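Local coordinates for tail spike protein gp49 (PDB 4RU4) that probably cleaves the O-specific polysaccharide of Pseudomonas as a lyase, helping phage LKA1 through the host cell envelope during entry, at residues 61-64 with 69-72; 286-289 with 293-296; 548-553 with 558-563; 577-580 with 584-587. All blocks are in the same frame, centred on the assembly; numbering follows the deposited sequence.

Interaction 1. Residues 61-64 with 69-72; sequences QAAV and PVHI
A first torsion of 178° splays the two methyls of V70 so that CG1 stands anti to its own backbone N, while CG2, anti to the carbonyl carbon, reaches out toward the helical turn of A63 and V64. CG2 does most of the touching. It settles on the backbone of that turn, 3.6 Å from A63 O and 3.8 Å from V64 N, so one methyl covers the peptide link between the two helical residues. A63 CB meets both branches of the valine almost evenly, at 4.0 Å from V70 CG2 and 4.1 Å from V70 CG1. V64 points its CB away from the strand and adds a looser brush, its CG2 lying 4.3 Å from V70 CG2. No hydrogen bond crosses the contact. Alanine suits position 63 because its single methyl lets the helix approach a branched neighbour closely, and valine at 70 combines a shape that fits a strand with two methyls for filling. F20 also packs against A63, and V64 packs on I83 and L89, while V70 bonds through its backbone to Q90 and A92 in the parallel strand 89-93. Helix 55-65 thus leans on the first strand of a parallel beta-helix, an arrangement consistent with the helix that caps the N-terminal end of pectin lyase-like folds.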
loop_
_atom_site.group_PDB
_atom_site.type_symbol
_atom_site.label_atom_id
_atom_site.label_comp_id
_atom_site.label_asym_id
_atom_site.label_seq_id
_atom_site.Cartn_x
_atom_site.Cartn_y
_atom_site.Cartn_z
ATOM N N GLN B 61 -8.857 -29.400 29.019
ATOM C CA GLN B 61 -8.887 -30.475 28.017
ATOM C C GLN B 61 -10.275 -31.088 27.909
ATOM O O GLN B 61 -10.751 -31.369 26.796
ATOM C CB GLN B 61 -7.833 -31.570 28.295
ATOM C CG GLN B 61 -7.762 -32.618 27.179
ATOM C CD GLN B 61 -7.264 -32.011 25.865
ATOM O OE1 GLN B 61 -6.129 -31.538 25.780
ATOM N NE2 GLN B 61 -8.121 -32.001 24.850
ATOM N N ALA B 62 -10.923 -31.298 29.053
ATOM C CA ALA B 62 -12.281 -31.875 29.059
ATOM C C ALA B 62 -13.287 -30.933 28.398
ATOM O O ALA B 62 -14.220 -31.377 27.688
ATOM C CB ALA B 62 -12.735 -32.231 30.489
ATOM N N ALA B 63 -13.099 -29.635 28.617
ATOM C CA ALA B 63 -13.969 -28.647 27.981
ATOM C C ALA B 63 -13.824 -28.702 26.459
ATOM O O ALA B 63 -14.824 -28.720 25.726
ATOM C CB ALA B 63 -13.657 -27.224 28.497
ATOM N N VAL B 64 -12.578 -28.703 25.988
ATOM C CA VAL B 64 -12.313 -28.872 24.564
ATOM C C VAL B 64 -12.945 -30.165 24.062
ATOM O O VAL B 64 -13.589 -30.180 23.017
ATOM C CB VAL B 64 -10.800 -28.857 24.263
ATOM C CG1 VAL B 64 -10.515 -29.370 22.861
ATOM C CG2 VAL B 64 -10.241 -27.434 24.453
ATOM N N PRO B 69 -17.905 -24.917 21.804
ATOM C CA PRO B 69 -16.964 -23.800 21.904
ATOM C C PRO B 69 -16.650 -23.531 23.369
ATOM O O PRO B 69 -17.535 -23.633 24.225
ATOM C CB PRO B 69 -17.741 -22.608 21.291
ATOM C CG PRO B 69 -18.752 -23.232 20.403
ATOM C CD PRO B 69 -19.141 -24.538 21.094
ATOM N N VAL B 70 -15.391 -23.211 23.655
ATOM C CA VAL B 70 -14.938 -23.010 25.021
ATOM C C VAL B 70 -14.695 -21.533 25.284
ATOM O O VAL B 70 -13.990 -20.867 24.527
ATOM C CB VAL B 70 -13.647 -23.811 25.282
ATOM C CG1 VAL B 70 -13.115 -23.577 26.707
ATOM C CG2 VAL B 70 -13.923 -25.301 25.035
ATOM N N HIS B 71 -15.293 -21.022 26.354
ATOM C CA HIS B 71 -15.005 -19.676 26.798
ATOM C C HIS B 71 -14.148 -19.740 28.056
ATOM O O HIS B 71 -14.499 -20.424 29.012
ATOM C CB HIS B 71 -16.280 -18.884 27.103
ATOM C CG HIS B 71 -15.991 -17.532 27.669
ATOM N ND1 HIS B 71 -15.424 -16.522 26.921
ATOM C CD2 HIS B 71 -16.126 -17.041 28.923
ATOM C CE1 HIS B 71 -15.238 -15.460 27.686
ATOM N NE2 HIS B 71 -15.657 -15.748 28.905
ATOM N N ILE B 72 -13.025 -19.034 28.042
ATOM C CA ILE B 72 -12.103 -19.042 29.172
ATOM C C ILE B 72 -12.171 -17.687 29.862
ATOM O O ILE B 72 -11.652 -16.714 29.361
ATOM C CB ILE B 72 -10.645 -19.296 28.710
ATOM C CG1 ILE B 72 -10.538 -20.633 27.977
ATOM C CG2 ILE B 72 -9.672 -19.253 29.902
ATOM C CD1 ILE B 72 -9.095 -21.051 27.671
#

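Interaction 2. Residues 286-289 with 293-296; sequences CKVY and HAIA. With EDO (1,2-ethanediol), chain T.
Beside the oxygen of the flat peptide group that A294 shares with I295 sits a valine methyl: V288 CG1 lies well out of the peptide plane, 3.2 Å from A294 O. Y289 and H293 point their CB atoms away from the other segment; R184 of the third subunit makes a cation-pi contact with Y289, and H327 stacks on H293. V288 CG1 also meets A294 CB at 3.8 Å, while CG2 brushes I295 CG1 at 4.4 Å. With chi1 at -173°, the valine sends CG1 toward A294 and CG2 toward I295, one branch for each residue. All of this lies within one coil of the parallel beta-helix: the chain runs along strand 287-290, turns a corner at 294 and 295, and enters the next face with strand 296-298. V288, A294 and I295 all rest on L318 in strand 317-320 of the following coil. A294, with a single methyl, fits at the bend against V288, and the slender branches of valine and isoleucine fill the interior around it. K287, the strand neighbour of V288, belongs to the outer side. Its chain is extended until a bend at chi4 (-75°) brings NZ round to 1,2-ethanediol, most likely picked up during crystallisation, with hydrogen bonds of 2.9 Å to O1 and 3.0 Å to O2. The same NZ forms a salt bridge with E172 of the third subunit, which also binds the diol.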
loop_
_atom_site.group_PDB
_atom_site.type_symbol
_atom_site.label_atom_id
_atom_site.label_comp_id
_atom_site.label_asym_id
_atom_site.label_seq_id
_atom_site.Cartn_x
_atom_site.Cartn_y
_atom_site.Cartn_z
ATOM N N CYS B 286 -0.202 -7.360 13.351
ATOM C CA CYS B 286 0.457 -8.021 14.475
ATOM C C CYS B 286 1.750 -7.325 14.880
ATOM O O CYS B 286 2.478 -6.806 14.012
ATOM C CB CYS B 286 0.789 -9.473 14.124
ATOM S SG CYS B 286 -0.674 -10.532 13.922
ATOM N N LYS B 287 2.044 -7.345 16.185
ATOM C CA LYS B 287 3.344 -6.883 16.701
ATOM C C LYS B 287 4.118 -8.122 17.099
ATOM O O LYS B 287 3.624 -8.939 17.894
ATOM C CB LYS B 287 3.161 -5.929 17.905
ATOM C CG LYS B 287 4.487 -5.411 18.517
ATOM C CD LYS B 287 4.254 -4.186 19.448
ATOM C CE LYS B 287 5.568 -3.791 20.179
ATOM N NZ LYS B 287 5.849 -4.769 21.279
ATOM N N VAL B 288 5.299 -8.318 16.504
ATOM C CA VAL B 288 5.988 -9.584 16.643
ATOM C C VAL B 288 7.483 -9.392 16.946
ATOM O O VAL B 288 8.160 -8.530 16.340
ATOM C CB VAL B 288 5.816 -10.452 15.363
ATOM C CG1 VAL B 288 6.387 -11.849 15.580
ATOM C CG2 VAL B 288 4.335 -10.526 14.924
ATOM N N TYR B 289 7.983 -10.166 17.905
ATOM C CA TYR B 289 9.422 -10.291 18.158
ATOM C C TYR B 289 9.798 -11.764 18.155
ATOM O O TYR B 289 9.071 -12.576 18.708
ATOM C CB TYR B 289 9.841 -9.708 19.529
ATOM C CG TYR B 289 11.272 -10.062 19.841
ATOM C CD1 TYR B 289 12.336 -9.338 19.286
ATOM C CD2 TYR B 289 11.576 -11.183 20.624
ATOM C CE1 TYR B 289 13.646 -9.685 19.547
ATOM C CE2 TYR B 289 12.884 -11.550 20.872
ATOM C CZ TYR B 289 13.914 -10.807 20.322
ATOM O OH TYR B 289 15.215 -11.186 20.597
ATOM N N HIS B 293 13.678 -15.001 13.394
ATOM C CA HIS B 293 12.763 -14.492 12.380
ATOM C C HIS B 293 11.417 -14.192 13.001
ATOM O O HIS B 293 10.750 -15.101 13.449
ATOM C CB HIS B 293 12.539 -15.530 11.302
ATOM C CG HIS B 293 13.797 -15.994 10.644
ATOM N ND1 HIS B 293 14.848 -15.142 10.359
ATOM C CD2 HIS B 293 14.178 -17.226 10.228
ATOM C CE1 HIS B 293 15.808 -15.828 9.764
ATOM N NE2 HIS B 293 15.433 -17.096 9.690
ATOM N N ALA B 294 11.025 -12.929 13.025
ATOM C CA ALA B 294 9.742 -12.565 13.631
ATOM C C ALA B 294 8.606 -13.288 12.914
ATOM O O ALA B 294 7.724 -13.864 13.538
ATOM C CB ALA B 294 9.529 -11.036 13.572
ATOM N N ILE B 295 8.593 -13.190 11.594
ATOM C CA ILE B 295 7.675 -13.977 10.788
ATOM C C ILE B 295 8.532 -14.732 9.786
ATOM O O ILE B 295 9.547 -14.201 9.282
ATOM C CB ILE B 295 6.611 -13.099 10.083
ATOM C CG1 ILE B 295 5.755 -12.357 11.127
ATOM C CG2 ILE B 295 5.746 -13.937 9.128
ATOM C CD1 ILE B 295 4.593 -11.525 10.501
ATOM N N ALA B 296 8.149 -15.978 9.511
ATOM C CA ALA B 296 8.891 -16.803 8.573
ATOM C C ALA B 296 7.922 -17.642 7.774
ATOM O O ALA B 296 6.751 -17.763 8.139
ATOM C CB ALA B 296 9.850 -17.703 9.316
HETATM C C1 EDO T . 5.288 -8.401 20.693
HETATM O O1 EDO T . 4.713 -7.386 21.532
HETATM C C2 EDO T . 6.792 -8.424 20.906
HETATM O O2 EDO T . 7.419 -7.190 20.530
#

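Interaction 3. Residues 548-553 with 558-563; sequences VTKTDR and NRVGVA
K550 stretches its aliphatic chain across V560, CE lying 3.9 Å from V560 CG1, and ends on the backbone of the same residue. Its CG leaves anti to the backbone N (chi1 158°) and the rest is extended, a reach long enough for NZ to give a short 2.6 Å hydrogen bond to V560 O. The amine meets that oxygen on a lone pair, in the carbonyl plane, with a C=O...N angle of 134°. NZ is also bonded to S554 O and N591 OD1, so three oxygens grip the buried ammonium and probably help to keep it charged. Lysine suits the place because its methylenes pack like an apolar residue while its tip bonds to the carbonyl of a loop residue. The two strands concerned lie in the Ig-like domain and belong to different sheets, 545-551 pairing with 590-600 and 562-568 with 572-578, so the contact spans the two layers near one end. Deeper between them A563 supplies the small residue that a close approach needs: its CB sits 3.8 Å from V548 CG1 and 4.0 Å from K550 N. G561 follows the gripped carbonyl with phi at 93°, where a CB would be pressed against V560 O, and its N is bonded to D580 of the third subunit. On the far side of strand 545-551, T549 OG1 turns to Q547 of the third subunit. Outward along the loop, R559 NH1 bonds N558 O at 2.9 Å from above the carbonyl plane.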
loop_
_atom_site.group_PDB
_atom_site.type_symbol
_atom_site.label_atom_id
_atom_site.label_comp_id
_atom_site.label_asym_id
_atom_site.label_seq_id
_atom_site.Cartn_x
_atom_site.Cartn_y
_atom_site.Cartn_z
ATOM N N VAL B 548 28.105 16.106 -28.754
ATOM C CA VAL B 548 28.647 17.430 -28.524
ATOM C C VAL B 548 28.112 18.381 -29.602
ATOM O O VAL B 548 28.146 18.062 -30.790
ATOM C CB VAL B 548 30.204 17.441 -28.565
ATOM C CG1 VAL B 548 30.739 18.800 -28.076
ATOM C CG2 VAL B 548 30.806 16.299 -27.730
ATOM N N THR B 549 27.638 19.545 -29.180
ATOM C CA THR B 549 27.175 20.573 -30.099
ATOM C C THR B 549 27.727 21.929 -29.678
ATOM O O THR B 549 27.806 22.225 -28.484
ATOM C CB THR B 549 25.619 20.611 -30.133
ATOM O OG1 THR B 549 25.124 19.379 -30.681
ATOM C CG2 THR B 549 25.094 21.790 -30.956
ATOM N N LYS B 550 28.130 22.750 -30.651
ATOM C CA LYS B 550 28.574 24.118 -30.368
ATOM C C LYS B 550 27.377 25.062 -30.330
ATOM O O LYS B 550 26.520 25.032 -31.236
ATOM C CB LYS B 550 29.553 24.604 -31.451
ATOM C CG LYS B 550 29.666 26.142 -31.553
ATOM C CD LYS B 550 30.771 26.540 -32.524
ATOM C CE LYS B 550 30.568 27.918 -33.101
ATOM N NZ LYS B 550 31.855 28.484 -33.574
ATOM N N THR B 551 27.306 25.880 -29.278
ATOM C CA THR B 551 26.311 26.942 -29.193
ATOM C C THR B 551 26.879 28.341 -28.850
ATOM O O THR B 551 28.050 28.505 -28.443
ATOM C CB THR B 551 25.189 26.621 -28.175
ATOM O OG1 THR B 551 25.703 26.735 -26.846
ATOM C CG2 THR B 551 24.595 25.218 -28.415
ATOM N N ASP B 552 26.043 29.350 -29.064
ATOM C CA ASP B 552 26.302 30.717 -28.611
ATOM C C ASP B 552 27.490 31.422 -29.265
ATOM O O ASP B 552 28.086 32.361 -28.712
ATOM C CB ASP B 552 26.324 30.771 -27.081
ATOM C CG ASP B 552 24.969 30.413 -26.498
ATOM O OD1 ASP B 552 24.075 31.281 -26.552
ATOM O OD2 ASP B 552 24.774 29.254 -26.059
ATOM N N ARG B 553 27.787 30.983 -30.480
ATOM C CA ARG B 553 28.741 31.653 -31.345
ATOM C C ARG B 553 28.468 31.069 -32.734
ATOM O O ARG B 553 28.058 29.905 -32.855
ATOM C CB ARG B 553 30.183 31.338 -30.913
ATOM C CG ARG B 553 31.257 32.047 -31.774
ATOM C CD ARG B 553 31.220 33.554 -31.553
ATOM N NE ARG B 553 31.518 33.868 -30.156
ATOM C CZ ARG B 553 31.582 35.093 -29.643
ATOM N NH1 ARG B 553 31.386 36.161 -30.410
ATOM N NH2 ARG B 553 31.857 35.245 -28.358
ATOM N N ASN B 558 36.673 33.047 -39.167
ATOM C CA ASN B 558 36.592 32.435 -40.494
ATOM C C ASN B 558 35.941 31.044 -40.578
ATOM O O ASN B 558 35.734 30.534 -41.682
ATOM C CB ASN B 558 38.007 32.329 -41.078
ATOM C CG ASN B 558 38.897 31.398 -40.272
ATOM O OD1 ASN B 558 38.644 31.158 -39.088
ATOM N ND2 ASN B 558 39.962 30.885 -40.899
ATOM N N ARG B 559 35.680 30.413 -39.429
ATOM C CA ARG B 559 35.183 29.025 -39.371
ATOM C C ARG B 559 34.209 28.861 -38.209
ATOM O O ARG B 559 34.355 29.516 -37.166
ATOM C CB ARG B 559 36.327 28.013 -39.170
ATOM C CG ARG B 559 37.347 27.912 -40.339
ATOM C CD ARG B 559 36.714 27.224 -41.552
ATOM N NE ARG B 559 37.644 27.014 -42.668
ATOM C CZ ARG B 559 38.014 27.952 -43.543
ATOM N NH1 ARG B 559 37.549 29.194 -43.450
ATOM N NH2 ARG B 559 38.862 27.645 -44.514
ATOM N N VAL B 560 33.237 27.975 -38.389
ATOM C CA VAL B 560 32.333 27.576 -37.307
ATOM C C VAL B 560 33.036 26.605 -36.357
ATOM O O VAL B 560 32.998 26.766 -35.141
ATOM C CB VAL B 560 31.090 26.867 -37.849
ATOM C CG1 VAL B 560 30.143 26.524 -36.687
ATOM C CG2 VAL B 560 30.389 27.749 -38.839
ATOM N N GLY B 561 33.677 25.598 -36.938
ATOM C CA GLY B 561 34.285 24.539 -36.175
ATOM C C GLY B 561 33.348 23.360 -35.990
ATOM O O GLY B 561 32.128 23.521 -35.859
ATOM N N VAL B 562 33.934 22.168 -35.975
ATOM C CA VAL B 562 33.199 20.925 -35.818
ATOM C C VAL B 562 33.442 20.389 -34.418
ATOM O O VAL B 562 34.577 20.090 -34.041
ATOM C CB VAL B 562 33.664 19.881 -36.890
ATOM C CG1 VAL B 562 32.884 18.574 -36.764
ATOM C CG2 VAL B 562 33.516 20.465 -38.304
ATOM N N ALA B 563 32.366 20.280 -33.645
ATOM C CA ALA B 563 32.404 19.803 -32.279
ATOM C C ALA B 563 32.471 18.278 -32.259
ATOM O O ALA B 563 31.625 17.616 -32.862
ATOM C CB ALA B 563 31.131 20.277 -31.523
#

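Interaction 4. Residues 577-580 with 584-587; sequences LFTD and NFSS
In the C-terminal Ig-like domain the chain leaving strand 572-578 makes a turn and folds back, laying the ring of F585 against T579 and L577 at the strand's end. The main contact is a CH-pi interaction: T579 CG2 stands over the centre of one ring face, 3.5 Å from the centroid and only 10° off the normal. Its distances to the ring atoms are accordingly even, from 3.5 Å at F585 CZ to 4.0 Å at F585 CG. Threonine is apt here because its two branches do different work. With chi1 at 66°, CG2 lies anti to the carbonyl carbon and faces the ring, whereas OG1 is turned to T583 O, with which it shares a hydrogen bond that ties the turn together. L577 CD2 comes in beyond CZ, on the side of the ring plane opposite T579, 4.0 Å from F585 CZ, the two side chains crossing at about a right angle. The carbonyl O of L577 lies near the ring plane at the edge, 4.0 Å from F585 CE2, a distance that allows at most a weak electrostatic attraction. T523 and A556 also touch F585, whose backbone bonds to A527. Strand 572-578 lies between strands 529-535 and 562-568, L577 pairing with V530, and just beyond T579 the D580 residues of the three subunits meet.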
loop_
_atom_site.group_PDB
_atom_site.type_symbol
_atom_site.label_atom_id
_atom_site.label_comp_id
_atom_site.label_asym_id
_atom_site.label_seq_id
_atom_site.Cartn_x
_atom_site.Cartn_y
_atom_site.Cartn_z
ATOM N N LEU B 577 36.735 21.443 -30.546
ATOM C CA LEU B 577 36.161 22.209 -31.646
ATOM C C LEU B 577 37.270 22.389 -32.690
ATOM O O LEU B 577 38.293 23.001 -32.383
ATOM C CB LEU B 577 35.682 23.579 -31.149
ATOM C CG LEU B 577 35.009 24.471 -32.205
ATOM C CD1 LEU B 577 33.665 23.878 -32.611
ATOM C CD2 LEU B 577 34.848 25.923 -31.713
ATOM N N PHE B 578 37.079 21.831 -33.891
ATOM C CA PHE B 578 38.160 21.705 -34.895
ATOM C C PHE B 578 37.644 22.261 -36.217
ATOM O O PHE B 578 36.558 21.887 -36.655
ATOM C CB PHE B 578 38.514 20.225 -35.145
ATOM C CG PHE B 578 39.330 19.570 -34.060
ATOM C CD1 PHE B 578 38.770 19.259 -32.832
ATOM C CD2 PHE B 578 40.663 19.219 -34.303
ATOM C CE1 PHE B 578 39.515 18.621 -31.836
ATOM C CE2 PHE B 578 41.416 18.596 -33.322
ATOM C CZ PHE B 578 40.843 18.300 -32.074
ATOM N N THR B 579 38.395 23.134 -36.882
ATOM C CA THR B 579 37.924 23.605 -38.189
ATOM C C THR B 579 37.939 22.371 -39.093
ATOM O O THR B 579 38.819 21.499 -38.932
ATOM C CB THR B 579 38.807 24.728 -38.772
ATOM O OG1 THR B 579 40.118 24.220 -39.085
ATOM C CG2 THR B 579 38.922 25.895 -37.775
ATOM N N ASP B 580 36.972 22.237 -40.002
ATOM C CA ASP B 580 36.898 20.956 -40.728
ATOM C C ASP B 580 38.161 20.739 -41.580
ATOM O O ASP B 580 38.670 19.614 -41.676
ATOM C CB ASP B 580 35.643 20.861 -41.600
ATOM C CG ASP B 580 35.377 19.436 -42.094
ATOM O OD1 ASP B 580 35.564 18.450 -41.316
ATOM O OD2 ASP B 580 34.978 19.300 -43.270
ATOM N N ASN B 584 43.669 27.505 -39.523
ATOM C CA ASN B 584 43.548 28.167 -38.230
ATOM C C ASN B 584 42.307 29.037 -38.125
ATOM O O ASN B 584 41.942 29.694 -39.084
ATOM C CB ASN B 584 44.768 29.047 -37.963
ATOM C CG ASN B 584 46.035 28.243 -37.728
ATOM O OD1 ASN B 584 45.986 27.059 -37.401
ATOM N ND2 ASN B 584 47.178 28.890 -37.896
ATOM N N PHE B 585 41.670 29.048 -36.953
ATOM C CA PHE B 585 40.679 30.066 -36.634
ATOM C C PHE B 585 41.316 31.464 -36.777
ATOM O O PHE B 585 42.496 31.670 -36.446
ATOM C CB PHE B 585 40.183 29.887 -35.201
ATOM C CG PHE B 585 39.241 28.734 -35.015
ATOM C CD1 PHE B 585 37.903 28.837 -35.404
ATOM C CD2 PHE B 585 39.681 27.558 -34.423
ATOM C CE1 PHE B 585 37.028 27.764 -35.215
ATOM C CE2 PHE B 585 38.817 26.486 -34.233
ATOM C CZ PHE B 585 37.492 26.598 -34.613
ATOM N N SER B 586 40.552 32.426 -37.266
ATOM C CA SER B 586 41.105 33.761 -37.491
ATOM C C SER B 586 40.769 34.765 -36.376
ATOM O O SER B 586 41.331 35.865 -36.348
ATOM C CB SER B 586 40.677 34.304 -38.864
ATOM O OG SER B 586 39.272 34.529 -38.927
ATOM N N SER B 587 39.866 34.382 -35.467
ATOM C CA SER B 587 39.493 35.192 -34.296
ATOM C C SER B 587 39.564 34.370 -33.006
ATOM O O SER B 587 39.300 33.176 -33.030
ATOM C CB SER B 587 38.056 35.703 -34.424
ATOM O OG SER B 587 37.950 36.587 -35.517
#

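Overall arrangement
The four contacts follow one another along the chain and along the elongated spike. Interaction 1 lies at the start of the beta-helix and interaction 2 within its coils, their centres about 28 Å apart. Interaction 3 lies in the C-terminal Ig-like domain, its centre about 64 Å from that of interaction 2 and about 90 Å from that of interaction 1. Interactions 3 and 4 are neighbours, with centres about 9 Å apart: strands 562-568 and 572-578 are adjacent in one antiparallel sheet, V562 N lies 2.7 Å from F578 O, and N558 OD1 lies 2.9 Å from S586 N. Interactions 2, 3 and 4 touch the third subunit, placing them close to the trimer interfaces.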